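Thermosome subunit (Methanococcoides burtonii, PDB 3AQ1) probably binds and hydrolyses ATP to assist the folding of unfolded proteins as a group II chaperonin subunit. Local coordinates at residues 356-361 / 444-449; 105-110 / 346-351. All blocks are in the same frame, centred on the assembly; numbering follows the deposited sequence.

Contact 1 of 2, residues 356-361 / 444-449; sequences GKVVVG and DVIEPL
V359 and L449 meet through methyl groups that their first torsions deliver: in L449, CG is trans to the backbone N (chi1 -176°), while in V359 the branch trans to the carbonyl carbon is CG2. V359 CG2 therefore lies 3.8 Å from L449 CD1, the two side chains crossing at about a right angle. I446 divides its branches differently. CG2, opposite the backbone N, rests against V358 with 3.5 Å to V358 CB, whereas CG1 lies beside N and sends CD1 to V360 CG1 at 4.0 Å.

Backbone bonds set this register. V359 and E447 form the hydrogen-bonded pair of an antiparallel ladder: V359 N gives to E447 O at 2.8 Å, with a C=O...N angle of 173°, and E447 N returns a 2.8 Å bond to V359 O. G361 N adds a third bond to V445 O (2.8 Å). Strand directions differ by 133°, so the pair is strongly twisted. V360 and I446 share one face, V359 and E447 the other. The extended E447 chain brings its carboxylate beside G361, with CD 4.0 Å from G361 CA, and K452 holds OE1 in a salt bridge. G361 begins a run of glycines that in related chaperonins lines the nucleotide pocket, and probably does so here.

Strand 357-360 is the centre of a three-stranded antiparallel sheet, with strand 94-95 along its other edge. Helix 332-355 stops just before G356 and packs on V358 and P448; P448 occupies the N-cap position of helix 449-467, whose first residue, L449, leans on L89 and E90 of helix 71-92.

Contact 2 of 2, residues 105-110 / 346-351; sequences IKIAGT and LHVVGV
A108 and V349 make the closest approach of the two helices: A108 CB meets V349 CG2 at 3.4 Å, with the two CA atoms 5.8 Å apart. The small methyl of A108 is consistent with so near an approach of the backbones. V349 places CG1 trans to its backbone N, which turns CG2, the branch trans to the carbonyl carbon, onto A108. Next to this pair I107 offers only its branch methyl. CG2 of I107 lies 3.9 Å from V348 CG1 and 4.1 Å from V349 CG2, so one methyl bears on two successive residues of helix 332-355, and I107 crosses both valines obliquely.

One shell out, T110 closes the end of the segment. Its OG1, placed between the backbone N and carbonyl carbon by a chi1 of 74°, bonds to I107 O at 2.7 Å in the plane of that carbonyl. T110 N also reaches I107 O, at 2.9 Å, so two donors grip the carbonyl of the residue whose side chain carries much of the contact.

The short axes approach to 8.7 Å and their directions differ by 134°, nearer antiparallel than parallel but well inclined. Helix 332-355 extends the interface on both sides, with A345 against A108 and V352 against I107. Farther out, I105 packs on S125 and V129, and L346 on V132, so both helices pack on helix 121-132, L346 also reaching I151 and I153 of strand 151-157. In related chaperonins these helices belong to the intermediate domain.

No hydrogen bond spans the two segments, and their mutual burial is only 162 Å². Apolar methyl contacts of this kind carry no directional demand, so how the helices sit against each other depends on shape and on the neighbours that flank them.

How the contacts relate
The two contacts adjoin, their centres about 10 Å apart, and share one continuous path: helix 332-355 supplies residues 346-351 to contact 2, then leads into strand 357-360 of contact 1. Contact 2 is the more buried and wholly apolar between its segments; contact 1, partly buried, joins backbone hydrogen bonds to methyl packing and buries nearly three times the surface. Residues 105-110 link them directly. I107 turns CD1 to V358 CG1 at 3.6 Å, T110 CG2 packs against I446 CG1, and K106 forms a salt bridge with D444. Directional bonding thus holds the sheet, while shape seats the helices beside it.

Contact 1 of 2, residues 356-361 / 444-449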
loop_
_atom_site.group_PDB
_atom_site.type_symbol
_atom_site.label_atom_id
_atom_site.label_comp_id
_atom_site.label_asym_id
_atom_site.label_seq_id
_atom_site.Cartn_x
_atom_site.Cartn_y
_atom_site.Cartn_z
ATOM N N GLY A 356 6.955 -10.374 3.850
ATOM C CA GLY A 356 7.396 -11.171 4.984
ATOM C C GLY A 356 8.798 -10.794 5.433
ATOM O O GLY A 356 9.335 -11.366 6.388
ATOM N N LYS A 357 9.397 -9.825 4.736
ATOM C CA LYS A 357 10.771 -9.423 4.985
ATOM C C LYS A 357 10.959 -7.940 4.704
ATOM O O LYS A 357 10.276 -7.366 3.850
ATOM C CB LYS A 357 11.731 -10.253 4.126
ATOM C CG LYS A 357 11.220 -11.673 3.837
ATOM C CD LYS A 357 12.341 -12.689 3.680
ATOM C CE LYS A 357 11.845 -13.973 3.029
ATOM N NZ LYS A 357 11.464 -13.757 1.600
ATOM N N VAL A 358 11.866 -7.314 5.449
ATOM C CA VAL A 358 12.287 -5.955 5.140
ATOM C C VAL A 358 13.800 -5.891 5.065
ATOM O O VAL A 358 14.501 -6.722 5.652
ATOM C CB VAL A 358 11.841 -4.944 6.193
ATOM C CG1 VAL A 358 10.369 -5.067 6.444
ATOM C CG2 VAL A 358 12.618 -5.160 7.471
ATOM N N VAL A 359 14.281 -4.892 4.329
ATOM C CA VAL A 359 15.697 -4.575 4.223
ATOM C C VAL A 359 15.899 -3.293 5.005
ATOM O O VAL A 359 14.959 -2.523 5.162
ATOM C CB VAL A 359 16.084 -4.302 2.758
ATOM C CG1 VAL A 359 17.544 -3.950 2.646
ATOM C CG2 VAL A 359 15.778 -5.502 1.903
ATOM N N VAL A 360 17.101 -3.053 5.511
ATOM C CA VAL A 360 17.388 -1.741 6.072
ATOM C C VAL A 360 18.176 -0.935 5.068
ATOM O O VAL A 360 18.774 -1.505 4.161
ATOM C CB VAL A 360 18.137 -1.822 7.390
ATOM C CG1 VAL A 360 17.149 -2.106 8.497
ATOM C CG2 VAL A 360 19.218 -2.894 7.315
ATOM N N GLY A 361 18.180 0.386 5.243
ATOM C CA GLY A 361 18.671 1.293 4.220
ATOM C C GLY A 361 20.074 1.823 4.440
ATOM O O GLY A 361 20.909 1.162 5.059
ATOM N N ASP A 444 15.615 3.323 12.245
ATOM C CA ASP A 444 14.334 3.452 11.549
ATOM C C ASP A 444 14.474 3.855 10.078
ATOM O O ASP A 444 13.707 4.676 9.562
ATOM C CB ASP A 444 13.435 4.431 12.303
ATOM C CG ASP A 444 13.195 4.001 13.744
ATOM O OD1 ASP A 444 13.104 2.774 13.987
ATOM O OD2 ASP A 444 13.100 4.884 14.632
ATOM N N VAL A 445 15.459 3.272 9.407
ATOM C CA VAL A 445 15.575 3.458 7.979
ATOM C C VAL A 445 15.304 2.133 7.286
ATOM O O VAL A 445 16.231 1.423 6.907
ATOM C CB VAL A 445 16.958 3.998 7.573
ATOM C CG1 VAL A 445 16.948 4.367 6.112
ATOM C CG2 VAL A 445 17.324 5.215 8.419
ATOM N N ILE A 446 14.019 1.811 7.132
ATOM C CA ILE A 446 13.593 0.548 6.532
ATOM C C ILE A 446 13.164 0.698 5.069
ATOM O O ILE A 446 12.551 1.690 4.684
ATOM C CB ILE A 446 12.432 -0.076 7.317
ATOM C CG1 ILE A 446 12.544 0.271 8.797
ATOM C CG2 ILE A 446 12.428 -1.581 7.153
ATOM C CD1 ILE A 446 13.675 -0.419 9.482
ATOM N N GLU A 447 13.505 -0.297 4.261
ATOM C CA GLU A 447 13.071 -0.359 2.867
ATOM C C GLU A 447 12.441 -1.731 2.596
ATOM O O GLU A 447 12.920 -2.755 3.085
ATOM C CB GLU A 447 14.241 -0.098 1.902
ATOM C CG GLU A 447 14.793 1.332 1.905
ATOM C CD GLU A 447 16.117 1.459 1.144
ATOM O OE1 GLU A 447 16.721 0.424 0.788
ATOM O OE2 GLU A 447 16.563 2.598 0.902
ATOM N N PRO A 448 11.357 -1.759 1.818
ATOM C CA PRO A 448 10.671 -3.028 1.576
ATOM C C PRO A 448 11.506 -3.897 0.650
ATOM O O PRO A 448 12.083 -3.369 -0.299
ATOM C CB PRO A 448 9.391 -2.604 0.853
ATOM C CG PRO A 448 9.355 -1.103 0.918
ATOM C CD PRO A 448 10.764 -0.661 1.045
ATOM N N LEU A 449 11.571 -5.200 0.917
ATOM C CA LEU A 449 12.291 -6.109 0.032
ATOM C C LEU A 449 11.888 -5.954 -1.442
ATOM O O LEU A 449 12.748 -5.894 -2.317
ATOM C CB LEU A 449 12.105 -7.564 0.462
ATOM C CG LEU A 449 12.911 -8.557 -0.386
ATOM C CD1 LEU A 449 14.388 -8.287 -0.239
ATOM C CD2 LEU A 449 12.611 -9.982 -0.007
#

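Contact 2 of 2, residues 105-110 / 346-351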
loop_
_atom_site.group_PDB
_atom_site.type_symbol
_atom_site.label_atom_id
_atom_site.label_comp_id
_atom_site.label_asym_id
_atom_site.label_seq_id
_atom_site.Cartn_x
_atom_site.Cartn_y
_atom_site.Cartn_z
ATOM N N ILE A 105 4.798 -1.755 14.312
ATOM C CA ILE A 105 4.643 -0.394 14.790
ATOM C C ILE A 105 5.866 0.468 14.493
ATOM O O ILE A 105 5.742 1.666 14.227
ATOM C CB ILE A 105 4.373 -0.371 16.283
ATOM C CG1 ILE A 105 2.900 -0.680 16.521
ATOM C CG2 ILE A 105 4.749 0.982 16.864
ATOM C CD1 ILE A 105 2.380 -0.201 17.834
ATOM N N LYS A 106 7.042 -0.150 14.540
ATOM C CA LYS A 106 8.280 0.522 14.150
ATOM C C LYS A 106 8.285 0.807 12.648
ATOM O O LYS A 106 8.653 1.904 12.218
ATOM C CB LYS A 106 9.497 -0.324 14.524
ATOM C CG LYS A 106 10.803 0.446 14.641
ATOM C CD LYS A 106 11.990 -0.495 14.447
ATOM C CE LYS A 106 13.048 -0.340 15.523
ATOM N NZ LYS A 106 13.745 0.969 15.453
ATOM N N ILE A 107 7.881 -0.184 11.856
ATOM C CA ILE A 107 7.783 -0.028 10.407
ATOM C C ILE A 107 6.822 1.108 10.034
ATOM O O ILE A 107 7.210 2.048 9.341
ATOM C CB ILE A 107 7.406 -1.364 9.724
ATOM C CG1 ILE A 107 8.625 -2.278 9.693
ATOM C CG2 ILE A 107 6.885 -1.160 8.298
ATOM C CD1 ILE A 107 8.352 -3.633 9.110
ATOM N N ALA A 108 5.587 1.038 10.518
ATOM C CA ALA A 108 4.605 2.094 10.283
ATOM C C ALA A 108 5.130 3.477 10.684
ATOM O O ALA A 108 4.893 4.461 9.987
ATOM C CB ALA A 108 3.284 1.788 11.009
ATOM N N GLY A 109 5.833 3.546 11.809
ATOM C CA GLY A 109 6.467 4.780 12.243
ATOM C C GLY A 109 7.258 5.478 11.141
ATOM O O GLY A 109 7.241 6.701 11.040
ATOM N N THR A 110 7.946 4.709 10.303
ATOM C CA THR A 110 8.803 5.294 9.281
ATOM C C THR A 110 8.039 6.135 8.256
ATOM O O THR A 110 8.624 7.007 7.602
ATOM C CB THR A 110 9.625 4.225 8.523
ATOM O OG1 THR A 110 8.777 3.493 7.621
ATOM C CG2 THR A 110 10.318 3.274 9.494
ATOM N N LEU A 346 -0.232 2.637 6.249
ATOM C CA LEU A 346 -1.020 1.449 5.935
ATOM C C LEU A 346 -0.340 0.656 4.819
ATOM O O LEU A 346 -0.097 -0.537 4.963
ATOM C CB LEU A 346 -2.464 1.816 5.546
ATOM C CG LEU A 346 -3.410 2.234 6.679
ATOM C CD1 LEU A 346 -4.621 2.980 6.163
ATOM C CD2 LEU A 346 -3.824 1.065 7.531
ATOM N N HIS A 347 -0.005 1.336 3.727
ATOM C CA HIS A 347 0.667 0.721 2.580
ATOM C C HIS A 347 2.009 0.081 2.909
ATOM O O HIS A 347 2.232 -1.081 2.571
ATOM C CB HIS A 347 0.824 1.730 1.440
ATOM C CG HIS A 347 -0.446 1.966 0.678
ATOM N ND1 HIS A 347 -0.750 1.296 -0.488
ATOM C CD2 HIS A 347 -1.501 2.780 0.928
ATOM C CE1 HIS A 347 -1.928 1.701 -0.930
ATOM N NE2 HIS A 347 -2.406 2.600 -0.088
ATOM N N VAL A 348 2.897 0.830 3.561
ATOM C CA VAL A 348 4.206 0.300 3.931
ATOM C C VAL A 348 4.058 -0.968 4.768
ATOM O O VAL A 348 4.683 -1.989 4.493
ATOM C CB VAL A 348 5.075 1.326 4.704
ATOM C CG1 VAL A 348 6.456 0.761 4.922
ATOM C CG2 VAL A 348 5.174 2.623 3.935
ATOM N N VAL A 349 3.230 -0.908 5.794
ATOM C CA VAL A 349 2.990 -2.090 6.610
ATOM C C VAL A 349 2.371 -3.256 5.809
ATOM O O VAL A 349 2.785 -4.413 5.951
ATOM C CB VAL A 349 2.143 -1.738 7.824
ATOM C CG1 VAL A 349 1.901 -2.979 8.684
ATOM C CG2 VAL A 349 2.844 -0.654 8.616
ATOM N N GLY A 350 1.391 -2.947 4.964
ATOM C CA GLY A 350 0.817 -3.942 4.080
ATOM C C GLY A 350 1.881 -4.631 3.246
ATOM O O GLY A 350 1.992 -5.854 3.232
ATOM N N VAL A 351 2.681 -3.833 2.552
ATOM C CA VAL A 351 3.712 -4.365 1.676
ATOM C C VAL A 351 4.778 -5.163 2.427
ATOM O O VAL A 351 5.246 -6.180 1.941
ATOM C CB VAL A 351 4.365 -3.249 0.856
ATOM C CG1 VAL A 351 5.651 -3.751 0.197
ATOM C CG2 VAL A 351 3.362 -2.706 -0.168
#